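Local structure of 2,5-dihydroxypyridine 5,6-dioxygenase (Pseudomonas putida KT2440, 7CNT) at residues A[122-127]-A[187-192]; A[154-159]-A[327-332]; A[250-255]-A[315-320]. The protein catalyses the iron(II)-dependent opening of the 2,5-dihydroxypyridine ring by dioxygen between carbons 5 and 6, giving N-formylmaleamate in aerobic nicotinate degradation. All blocks are in the same frame, centred on the assembly; numbering follows the deposited sequence.

Interaction 1: residues A[122-127]-A[187-192]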
loop_
_atom_site.group_PDB
_atom_site.type_symbol
_atom_site.label_atom_id
_atom_site.label_comp_id
_atom_site.label_asym_id
_atom_site.label_seq_id
_atom_site.Cartn_x
_atom_site.Cartn_y
_atom_site.Cartn_z
ATOM N N ALA A 122 9.142 21.642 -5.750
ATOM C CA ALA A 122 7.887 21.169 -6.352
ATOM C C ALA A 122 7.070 20.357 -5.347
ATOM O O ALA A 122 7.311 19.160 -5.162
ATOM C CB ALA A 122 8.185 20.362 -7.577
ATOM N N VAL A 123 6.111 21.042 -4.722
ATOM C CA VAL A 123 5.377 20.575 -3.538
ATOM C C VAL A 123 3.869 20.853 -3.578
ATOM O O VAL A 123 3.092 20.232 -2.823
ATOM C CB VAL A 123 5.943 21.205 -2.242
ATOM C CG1 VAL A 123 7.280 20.574 -1.844
ATOM C CG2 VAL A 123 6.093 22.698 -2.381
ATOM N N GLU A 124 3.442 21.772 -4.442
ATOM C CA GLU A 124 2.030 22.063 -4.607
ATOM C C GLU A 124 1.400 20.867 -5.248
ATOM O O GLU A 124 2.106 20.073 -5.879
ATOM C CB GLU A 124 1.809 23.311 -5.466
ATOM C CG GLU A 124 2.286 24.602 -4.785
ATOM C CD GLU A 124 1.337 25.053 -3.677
ATOM O OE1 GLU A 124 0.630 26.085 -3.867
ATOM O OE2 GLU A 124 1.285 24.352 -2.634
ATOM N N PRO A 125 0.071 20.707 -5.081
ATOM C CA PRO A 125 -0.608 19.566 -5.671
ATOM C C PRO A 125 -0.596 19.609 -7.208
ATOM O O PRO A 125 -0.646 20.660 -7.827
ATOM C CB PRO A 125 -2.033 19.682 -5.139
ATOM C CG PRO A 125 -1.956 20.640 -4.029
ATOM C CD PRO A 125 -0.874 21.590 -4.410
ATOM N N PRO A 126 -0.517 18.463 -7.825
ATOM C CA PRO A 126 -0.464 18.313 -9.255
ATOM C C PRO A 126 -1.356 19.256 -10.058
ATOM O O PRO A 126 -0.951 19.759 -11.111
ATOM C CB PRO A 126 -0.945 16.883 -9.434
ATOM C CG PRO A 126 -0.407 16.183 -8.234
ATOM C CD PRO A 126 -0.217 17.204 -7.136
ATOM N N GLU A 127 -2.567 19.467 -9.591
ATOM C CA GLU A 127 -3.535 20.319 -10.310
ATOM C C GLU A 127 -3.062 21.753 -10.368
ATOM O O GLU A 127 -3.166 22.422 -11.398
ATOM C CB GLU A 127 -4.928 20.281 -9.655
ATOM C CG GLU A 127 -5.657 18.943 -9.819
ATOM C CD GLU A 127 -4.993 17.768 -9.098
ATOM O OE1 GLU A 127 -4.575 17.918 -7.898
ATOM O OE2 GLU A 127 -4.888 16.690 -9.755
ATOM N N TRP A 187 18.088 28.796 -7.271
ATOM C CA TRP A 187 16.920 28.196 -6.647
ATOM C C TRP A 187 15.710 28.747 -7.374
ATOM O O TRP A 187 15.678 29.930 -7.703
ATOM C CB TRP A 187 16.875 28.514 -5.147
ATOM C CG TRP A 187 15.780 27.797 -4.435
ATOM C CD1 TRP A 187 15.856 26.586 -3.812
ATOM C CD2 TRP A 187 14.446 28.235 -4.291
ATOM N NE1 TRP A 187 14.646 26.250 -3.281
ATOM C CE2 TRP A 187 13.756 27.246 -3.569
ATOM C CE3 TRP A 187 13.759 29.380 -4.699
ATOM C CZ2 TRP A 187 12.418 27.364 -3.243
ATOM C CZ3 TRP A 187 12.422 29.496 -4.374
ATOM C CH2 TRP A 187 11.766 28.496 -3.653
ATOM N N ASP A 188 14.749 27.882 -7.686
ATOM C CA ASP A 188 13.413 28.326 -8.082
ATOM C C ASP A 188 12.391 27.313 -7.616
ATOM O O ASP A 188 12.753 26.246 -7.064
ATOM C CB ASP A 188 13.321 28.540 -9.592
ATOM C CG ASP A 188 12.279 29.632 -10.002
ATOM O OD1 ASP A 188 11.131 29.691 -9.451
ATOM O OD2 ASP A 188 12.586 30.389 -10.945
ATOM N N HIS A 189 11.121 27.667 -7.865
ATOM C CA HIS A 189 9.941 26.986 -7.368
ATOM C C HIS A 189 8.877 26.863 -8.434
ATOM O O HIS A 189 8.461 27.848 -9.000
ATOM C CB HIS A 189 9.342 27.789 -6.208
ATOM C CG HIS A 189 8.209 27.099 -5.515
ATOM N ND1 HIS A 189 7.462 27.704 -4.535
ATOM C CD2 HIS A 189 7.670 25.869 -5.689
ATOM C CE1 HIS A 189 6.525 26.873 -4.119
ATOM N NE2 HIS A 189 6.626 25.754 -4.807
ATOM N N TRP A 190 8.407 25.654 -8.685
ATOM C CA TRP A 190 7.340 25.465 -9.597
ATOM C C TRP A 190 6.129 25.190 -8.723
ATOM O O TRP A 190 6.103 24.150 -8.069
ATOM C CB TRP A 190 7.690 24.273 -10.499
ATOM C CG TRP A 190 6.539 23.692 -11.255
ATOM C CD1 TRP A 190 5.395 24.317 -11.603
ATOM C CD2 TRP A 190 6.457 22.372 -11.792
ATOM N NE1 TRP A 190 4.581 23.471 -12.279
ATOM C CE2 TRP A 190 5.211 22.260 -12.405
ATOM C CE3 TRP A 190 7.304 21.262 -11.766
ATOM C CZ2 TRP A 190 4.783 21.086 -13.019
ATOM C CZ3 TRP A 190 6.885 20.094 -12.368
ATOM C CH2 TRP A 190 5.623 20.016 -12.995
ATOM N N PRO A 191 5.099 26.065 -8.751
ATOM C CA PRO A 191 4.884 27.238 -9.593
ATOM C C PRO A 191 5.276 28.512 -8.859
ATOM O O PRO A 191 5.368 28.479 -7.631
ATOM C CB PRO A 191 3.399 27.227 -9.777
ATOM C CG PRO A 191 2.893 26.738 -8.444
ATOM C CD PRO A 191 3.979 25.919 -7.818
ATOM N N SER A 192 5.557 29.565 -9.633
ATOM C CA SER A 192 5.870 30.919 -9.137
ATOM C C SER A 192 5.684 31.967 -10.258
ATOM O O SER A 192 4.638 31.935 -10.960
ATOM C CB SER A 192 7.276 30.994 -8.543
ATOM O OG SER A 192 8.202 30.835 -9.576
HETATM O O HOH W 1 5.447 23.568 -5.366
#

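Interaction 2: residues A[154-159]-A[327-332]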
loop_
_atom_site.group_PDB
_atom_site.type_symbol
_atom_site.label_atom_id
_atom_site.label_comp_id
_atom_site.label_asym_id
_atom_site.label_seq_id
_atom_site.Cartn_x
_atom_site.Cartn_y
_atom_site.Cartn_z
ATOM N N SER A 154 14.830 52.973 -4.129
ATOM C CA SER A 154 13.794 52.853 -3.103
ATOM C C SER A 154 12.503 52.241 -3.621
ATOM O O SER A 154 12.146 52.355 -4.808
ATOM C CB SER A 154 13.464 54.211 -2.494
ATOM O OG SER A 154 12.810 54.981 -3.469
ATOM N N LEU A 155 11.808 51.597 -2.697
ATOM C CA LEU A 155 10.517 51.042 -2.965
ATOM C C LEU A 155 9.488 51.757 -2.104
ATOM O O LEU A 155 9.709 51.922 -0.929
ATOM C CB LEU A 155 10.519 49.568 -2.612
ATOM C CG LEU A 155 9.269 48.923 -3.210
ATOM C CD1 LEU A 155 9.616 47.578 -3.816
ATOM C CD2 LEU A 155 8.167 48.786 -2.166
ATOM N N HIS A 156 8.361 52.128 -2.686
ATOM C CA HIS A 156 7.343 52.833 -1.945
ATOM C C HIS A 156 6.009 52.178 -2.271
ATOM O O HIS A 156 5.741 51.939 -3.422
ATOM C CB HIS A 156 7.348 54.338 -2.294
ATOM C CG HIS A 156 6.434 55.170 -1.439
ATOM N ND1 HIS A 156 6.812 55.688 -0.219
ATOM C CD2 HIS A 156 5.159 55.583 -1.640
ATOM C CE1 HIS A 156 5.811 56.377 0.297
ATOM N NE2 HIS A 156 4.797 56.330 -0.546
ATOM N N VAL A 157 5.209 51.876 -1.243
ATOM C CA VAL A 157 3.874 51.335 -1.410
ATOM C C VAL A 157 2.841 52.247 -0.769
ATOM O O VAL A 157 3.006 52.681 0.363
ATOM C CB VAL A 157 3.743 49.993 -0.697
ATOM C CG1 VAL A 157 2.323 49.427 -0.856
ATOM C CG2 VAL A 157 4.800 49.043 -1.217
ATOM N N ARG A 158 1.789 52.501 -1.510
ATOM C CA ARG A 158 0.656 53.313 -1.073
ATOM C C ARG A 158 -0.583 52.525 -1.395
ATOM O O ARG A 158 -0.552 51.781 -2.376
ATOM C CB ARG A 158 0.563 54.636 -1.834
ATOM C CG ARG A 158 1.392 55.731 -1.191
ATOM C CD ARG A 158 0.908 57.113 -1.586
ATOM N NE ARG A 158 2.010 58.080 -1.593
ATOM C CZ ARG A 158 2.729 58.442 -2.664
ATOM N NH1 ARG A 158 3.704 59.330 -2.521
ATOM N NH2 ARG A 158 2.491 57.939 -3.877
ATOM N N SER A 159 -1.620 52.646 -0.546
ATOM C CA SER A 159 -3.014 52.208 -0.901
ATOM C C SER A 159 -4.119 53.120 -0.365
ATOM O O SER A 159 -3.986 53.806 0.711
ATOM C CB SER A 159 -3.271 50.767 -0.459
ATOM O OG SER A 159 -3.374 50.666 0.934
ATOM N N ASP A 327 -0.491 50.751 -5.070
ATOM C CA ASP A 327 0.452 51.444 -5.925
ATOM C C ASP A 327 1.810 51.118 -5.386
ATOM O O ASP A 327 2.091 51.318 -4.207
ATOM C CB ASP A 327 0.210 52.967 -5.848
ATOM C CG ASP A 327 -1.233 53.382 -6.334
ATOM O OD1 ASP A 327 -1.878 52.620 -7.094
ATOM O OD2 ASP A 327 -1.715 54.473 -5.973
ATOM N N ILE A 328 2.656 50.573 -6.228
ATOM C CA ILE A 328 4.039 50.332 -5.861
ATOM C C ILE A 328 4.961 51.130 -6.796
ATOM O O ILE A 328 4.787 51.110 -8.021
ATOM C CB ILE A 328 4.385 48.884 -6.110
ATOM C CG1 ILE A 328 3.402 47.973 -5.410
ATOM C CG2 ILE A 328 5.795 48.631 -5.682
ATOM C CD1 ILE A 328 3.483 46.584 -5.954
ATOM N N TYR A 329 5.946 51.803 -6.204
ATOM C CA TYR A 329 6.810 52.701 -6.903
ATOM C C TYR A 329 8.212 52.276 -6.631
ATOM O O TYR A 329 8.556 51.943 -5.493
ATOM C CB TYR A 329 6.635 54.135 -6.377
ATOM C CG TYR A 329 5.265 54.731 -6.649
ATOM C CD1 TYR A 329 4.211 54.558 -5.758
ATOM C CD2 TYR A 329 5.016 55.436 -7.806
ATOM C CE1 TYR A 329 2.970 55.103 -6.011
ATOM C CE2 TYR A 329 3.777 55.969 -8.068
ATOM C CZ TYR A 329 2.774 55.798 -7.160
ATOM O OH TYR A 329 1.565 56.329 -7.452
ATOM N N LEU A 330 9.025 52.281 -7.686
ATOM C CA LEU A 330 10.456 52.196 -7.529
ATOM C C LEU A 330 10.959 53.556 -7.810
ATOM O O LEU A 330 10.669 54.109 -8.886
ATOM C CB LEU A 330 11.052 51.195 -8.502
ATOM C CG LEU A 330 10.603 49.779 -8.219
ATOM C CD1 LEU A 330 11.235 48.889 -9.263
ATOM C CD2 LEU A 330 11.004 49.368 -6.802
ATOM N N ASP A 331 11.728 54.091 -6.867
ATOM C CA ASP A 331 12.101 55.508 -6.895
ATOM C C ASP A 331 10.806 56.292 -7.006
ATOM O O ASP A 331 9.979 56.182 -6.112
ATOM C CB ASP A 331 13.080 55.777 -8.023
ATOM C CG ASP A 331 14.391 55.040 -7.811
ATOM O OD1 ASP A 331 14.952 55.157 -6.685
ATOM O OD2 ASP A 331 14.845 54.341 -8.751
ATOM N N ASP A 332 10.577 57.009 -8.100
ATOM C CA ASP A 332 9.332 57.759 -8.227
ATOM C C ASP A 332 8.459 57.280 -9.380
ATOM O O ASP A 332 7.474 57.938 -9.726
ATOM C CB ASP A 332 9.642 59.257 -8.362
ATOM C CG ASP A 332 10.279 59.842 -7.095
ATOM O OD1 ASP A 332 9.819 59.509 -5.979
ATOM O OD2 ASP A 332 11.242 60.632 -7.212
#

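Interaction 3: residues A[250-255]-A[315-320]. With FE2 (Fe (II) ion), chain G.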
loop_
_atom_site.group_PDB
_atom_site.type_symbol
_atom_site.label_atom_id
_atom_site.label_comp_id
_atom_site.label_asym_id
_atom_site.label_seq_id
_atom_site.Cartn_x
_atom_site.Cartn_y
_atom_site.Cartn_z
ATOM N N ASP A 250 -1.150 37.520 18.886
ATOM C CA ASP A 250 -0.997 36.376 19.775
ATOM C C ASP A 250 -0.010 35.419 19.164
ATOM O O ASP A 250 0.911 34.970 19.822
ATOM C CB ASP A 250 -2.336 35.656 19.957
ATOM C CG ASP A 250 -2.674 35.419 21.399
ATOM O OD1 ASP A 250 -2.900 36.438 22.104
ATOM O OD2 ASP A 250 -2.729 34.226 21.813
ATOM N N TYR A 251 -0.205 35.131 17.877
ATOM C CA TYR A 251 0.686 34.258 17.092
ATOM C C TYR A 251 2.154 34.732 17.109
ATOM O O TYR A 251 3.080 33.940 17.294
ATOM C CB TYR A 251 0.170 34.145 15.653
ATOM C CG TYR A 251 0.993 33.244 14.793
ATOM C CD1 TYR A 251 0.736 31.913 14.740
ATOM C CD2 TYR A 251 2.054 33.744 14.026
ATOM C CE1 TYR A 251 1.471 31.078 13.939
ATOM C CE2 TYR A 251 2.814 32.923 13.229
ATOM C CZ TYR A 251 2.509 31.571 13.198
ATOM O OH TYR A 251 3.211 30.670 12.447
HETATM N N MSE A 252 2.377 36.021 16.916
HETATM C CA MSE A 252 3.742 36.542 16.956
HETATM C C MSE A 252 4.366 36.440 18.348
HETATM O O MSE A 252 5.466 35.952 18.463
HETATM C CB MSE A 252 3.735 37.960 16.340
HETATM C CG MSE A 252 4.058 37.822 14.847
HETATM SE SE MSE A 252 3.510 39.387 13.772
HETATM C CE MSE A 252 5.170 39.502 12.696
ATOM N N LYS A 253 3.672 36.876 19.400
ATOM C CA LYS A 253 4.155 36.760 20.794
ATOM C C LYS A 253 4.609 35.363 21.171
ATOM O O LYS A 253 5.672 35.194 21.724
ATOM C CB LYS A 253 3.101 37.214 21.800
ATOM C CG LYS A 253 3.498 38.446 22.610
ATOM C CD LYS A 253 2.491 38.837 23.701
ATOM C CE LYS A 253 1.355 39.742 23.197
ATOM N NZ LYS A 253 0.078 39.036 22.849
ATOM N N TYR A 254 3.811 34.359 20.834
ATOM C CA TYR A 254 4.099 32.946 21.144
ATOM C C TYR A 254 5.556 32.493 20.936
ATOM O O TYR A 254 6.069 31.718 21.742
ATOM C CB TYR A 254 3.176 32.050 20.311
ATOM C CG TYR A 254 3.510 30.580 20.309
ATOM C CD1 TYR A 254 3.193 29.779 21.409
ATOM C CD2 TYR A 254 4.119 29.981 19.199
ATOM C CE1 TYR A 254 3.464 28.425 21.409
ATOM C CE2 TYR A 254 4.409 28.623 19.185
ATOM C CZ TYR A 254 4.080 27.850 20.296
ATOM O OH TYR A 254 4.357 26.500 20.308
ATOM N N PHE A 255 6.195 32.968 19.867
ATOM C CA PHE A 255 7.609 32.639 19.561
ATOM C C PHE A 255 8.629 33.319 20.475
ATOM O O PHE A 255 9.788 32.917 20.509
ATOM C CB PHE A 255 7.936 33.011 18.135
ATOM C CG PHE A 255 7.160 32.237 17.153
ATOM C CD1 PHE A 255 5.849 32.556 16.901
ATOM C CD2 PHE A 255 7.733 31.174 16.494
ATOM C CE1 PHE A 255 5.107 31.830 15.993
ATOM C CE2 PHE A 255 6.997 30.441 15.583
ATOM C CZ PHE A 255 5.679 30.772 15.332
ATOM N N THR A 315 15.298 33.852 13.194
ATOM C CA THR A 315 14.053 33.435 13.854
ATOM C C THR A 315 13.158 32.554 12.957
ATOM O O THR A 315 13.131 32.720 11.738
ATOM C CB THR A 315 13.240 34.666 14.333
ATOM O OG1 THR A 315 12.076 34.242 15.049
ATOM C CG2 THR A 315 12.805 35.555 13.160
ATOM N N PRO A 316 12.428 31.607 13.562
ATOM C CA PRO A 316 11.533 30.716 12.807
ATOM C C PRO A 316 10.155 31.293 12.373
ATOM O O PRO A 316 9.597 30.849 11.363
ATOM C CB PRO A 316 11.317 29.561 13.777
ATOM C CG PRO A 316 11.509 30.157 15.134
ATOM C CD PRO A 316 12.613 31.152 14.954
ATOM N N CYS A 317 9.600 32.241 13.132
ATOM C CA CYS A 317 8.298 32.833 12.789
ATOM C C CYS A 317 8.390 33.618 11.469
ATOM O O CYS A 317 9.027 34.677 11.384
ATOM C CB CYS A 317 7.777 33.744 13.914
ATOM S SG CYS A 317 6.054 34.330 13.780
ATOM N N HIS A 318 7.719 33.080 10.454
ATOM C CA HIS A 318 7.741 33.609 9.118
ATOM C C HIS A 318 6.308 33.799 8.621
ATOM O O HIS A 318 5.522 32.870 8.638
ATOM C CB HIS A 318 8.488 32.599 8.251
ATOM C CG HIS A 318 8.507 32.926 6.795
ATOM N ND1 HIS A 318 7.662 32.321 5.889
ATOM C CD2 HIS A 318 9.283 33.771 6.085
ATOM C CE1 HIS A 318 7.910 32.792 4.683
ATOM N NE2 HIS A 318 8.891 33.672 4.774
ATOM N N LEU A 319 5.992 35.013 8.186
ATOM C CA LEU A 319 4.710 35.349 7.560
ATOM C C LEU A 319 4.906 35.858 6.159
ATOM O O LEU A 319 5.884 36.566 5.877
ATOM C CB LEU A 319 4.016 36.482 8.333
ATOM C CG LEU A 319 3.892 36.356 9.852
ATOM C CD1 LEU A 319 3.128 37.533 10.323
ATOM C CD2 LEU A 319 3.143 35.091 10.210
ATOM N N ASP A 320 3.944 35.579 5.293
ATOM C CA ASP A 320 3.958 36.113 3.938
ATOM C C ASP A 320 2.623 36.784 3.733
ATOM O O ASP A 320 1.600 36.186 4.010
ATOM C CB ASP A 320 4.127 34.986 2.923
ATOM C CG ASP A 320 5.584 34.723 2.531
ATOM O OD1 ASP A 320 6.464 35.558 2.775
ATOM O OD2 ASP A 320 5.849 33.677 1.926
HETATM FE FE FE2 G . 8.869 35.085 3.358
#

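Interaction 1: residues A[122-127]-A[187-192]
His189 reaches Val123 because its CG stands anti to the backbone N (chi1 -173°), which brings the end of the imidazole up to the loop at Val123. There NE2 lies 3.9 Å from CG2 of Val123, the two side chains meeting at about a right angle. Glu124 is bent at chi2 (-75°), and its CG rests 3.7 Å from CD of Pro191. The carboxylate beyond that bend is held by the backbone amides of Met288 and Met290, one to each oxygen, so the methylenes are the part of Glu124 that packs against the proline.

The segments lie where strands 118-121 and 187-189, neighbours in a five-stranded parallel sheet, give way to the loops that follow them. Ala122 CB sits 4.4 Å from CE3 of Trp190, whose indole NE1 is bonded to Leu129 O. Pro125 takes the N-cap position of helix 126-131, while a cis peptide precedes Pro191.

No direct hydrogen bond joins the segments, and one water does the polar work. It accepts from Val123 N at 2.7 Å and donates to Trp190 O at 2.8 Å. His189 NE2 also bonds this water, which lies in the plane of the imidazole at its edge. Pro191 O stands 3.7 Å above the plane of the His189 ring, over its centre. The amide of His189 is held by Asp188, N to OD1 2.6 Å, through the oxygen's anti lone pair.

Interaction 2: residues A[154-159]-A[327-332]
His156 and Tyr329 form a hydrogen-bonded pair in an antiparallel sheet, where strands 154-158 and 327-330 run side by side, flanked by strands 164-168 and 333-337. Each satisfies the other's amide and carbonyl: His156 N gives to Tyr329 O at 2.8 Å, in the carbonyl plane, and Tyr329 N returns the bond to His156 O. Arg158 and Asp327 repeat this exchange, with Asp327 N to Arg158 O at 2.9 Å. At the far end Asp331 N donates to Ser154 O at 2.7 Å, tilted 26° from the carbonyl plane. Ser154 N makes a weak bond to Asp331 OD1, an oxygen that also accepts from Arg153 N, while Asp327 OD1 is taken by Ala338 N.

Leu155, Val157, Ile328 and Leu330 share one face, where Phe299 of strand 299-303 packs on the first three; Leu155 CD1 meets Leu330 CD2 at 3.7 Å. On the other face the Arg158 chain, extended from CG to NE, brings NH2 obliquely to Tyr329 CE1 at 3.6 Å, guanidinium and ring planes 68° apart. Replacing Tyr329 by an alanine would probably leave the guanidinium with less to limit its turning. His156 NE2 stands 3.3 Å above the Arg158 guanidinium plane, toward its rim.

Interaction 3: residues A[250-255]-A[315-320]
His318 NE2 binds the iron(II) at 2.0 Å and Asp320 OD1 joins it at 2.5 Å, while His265 NE2 and Ser302 OG complete the protein ligands. Two histidines and one aspartate make up the facial-triad type of ligand set known from many non-haem iron(II) enzymes, here with a serine added, and a salt bridge from Arg293 to OD2 positions the aspartate. Side chains alternate along the chain: the CB of His318 points away from helix 243-254, whereas Cys317 and Leu319 turn toward it.

Cys317 is central to the contact. Its CB stands over the centre of the Phe255 ring, 3.5 Å from the centroid and 7° off the normal, as a CH-pi contact. With SG anti to the backbone N (chi1 -170°), the sulfur stays over the same face and also meets Tyr251 CE2 obliquely at 3.6 Å. Leu319 divides its branches: CD2 touches Tyr251 CE2 at 3.7 Å, the two side chains running past each other in opposite directions, and CD1 touches CE of Met252, a selenomethionine here, at 3.7 Å.

These apolar groups join residues 251-255, at the C-terminal part of helix 243-254 and just after, to the segment running into strand 319-323, an outermost strand of its antiparallel sheet beside 299-303, while Leu281 of the third subunit packs on Tyr251.

How the interactions relate
Each interaction lies at or in a different sheet: interaction 1 in the loops leaving the parallel one, interaction 2 within an antiparallel sheet, interaction 3 between a helix and the approach to an outermost strand of another. Interactions 1 and 3 are buried and lack direct hydrogen bonds across their segments, the former relying on a shared water, the latter on sulfur, rings and methyls backing the iron site. Interaction 2, only partly buried, is held by paired backbone amides, with apolar residues on one face. Interactions 1 and 3 lie on opposite sides of the chain's centre, nearest atoms about 9 Å apart. Strands 319-323 and 327-330 follow each other, linking interactions 3 and 2 along the chain.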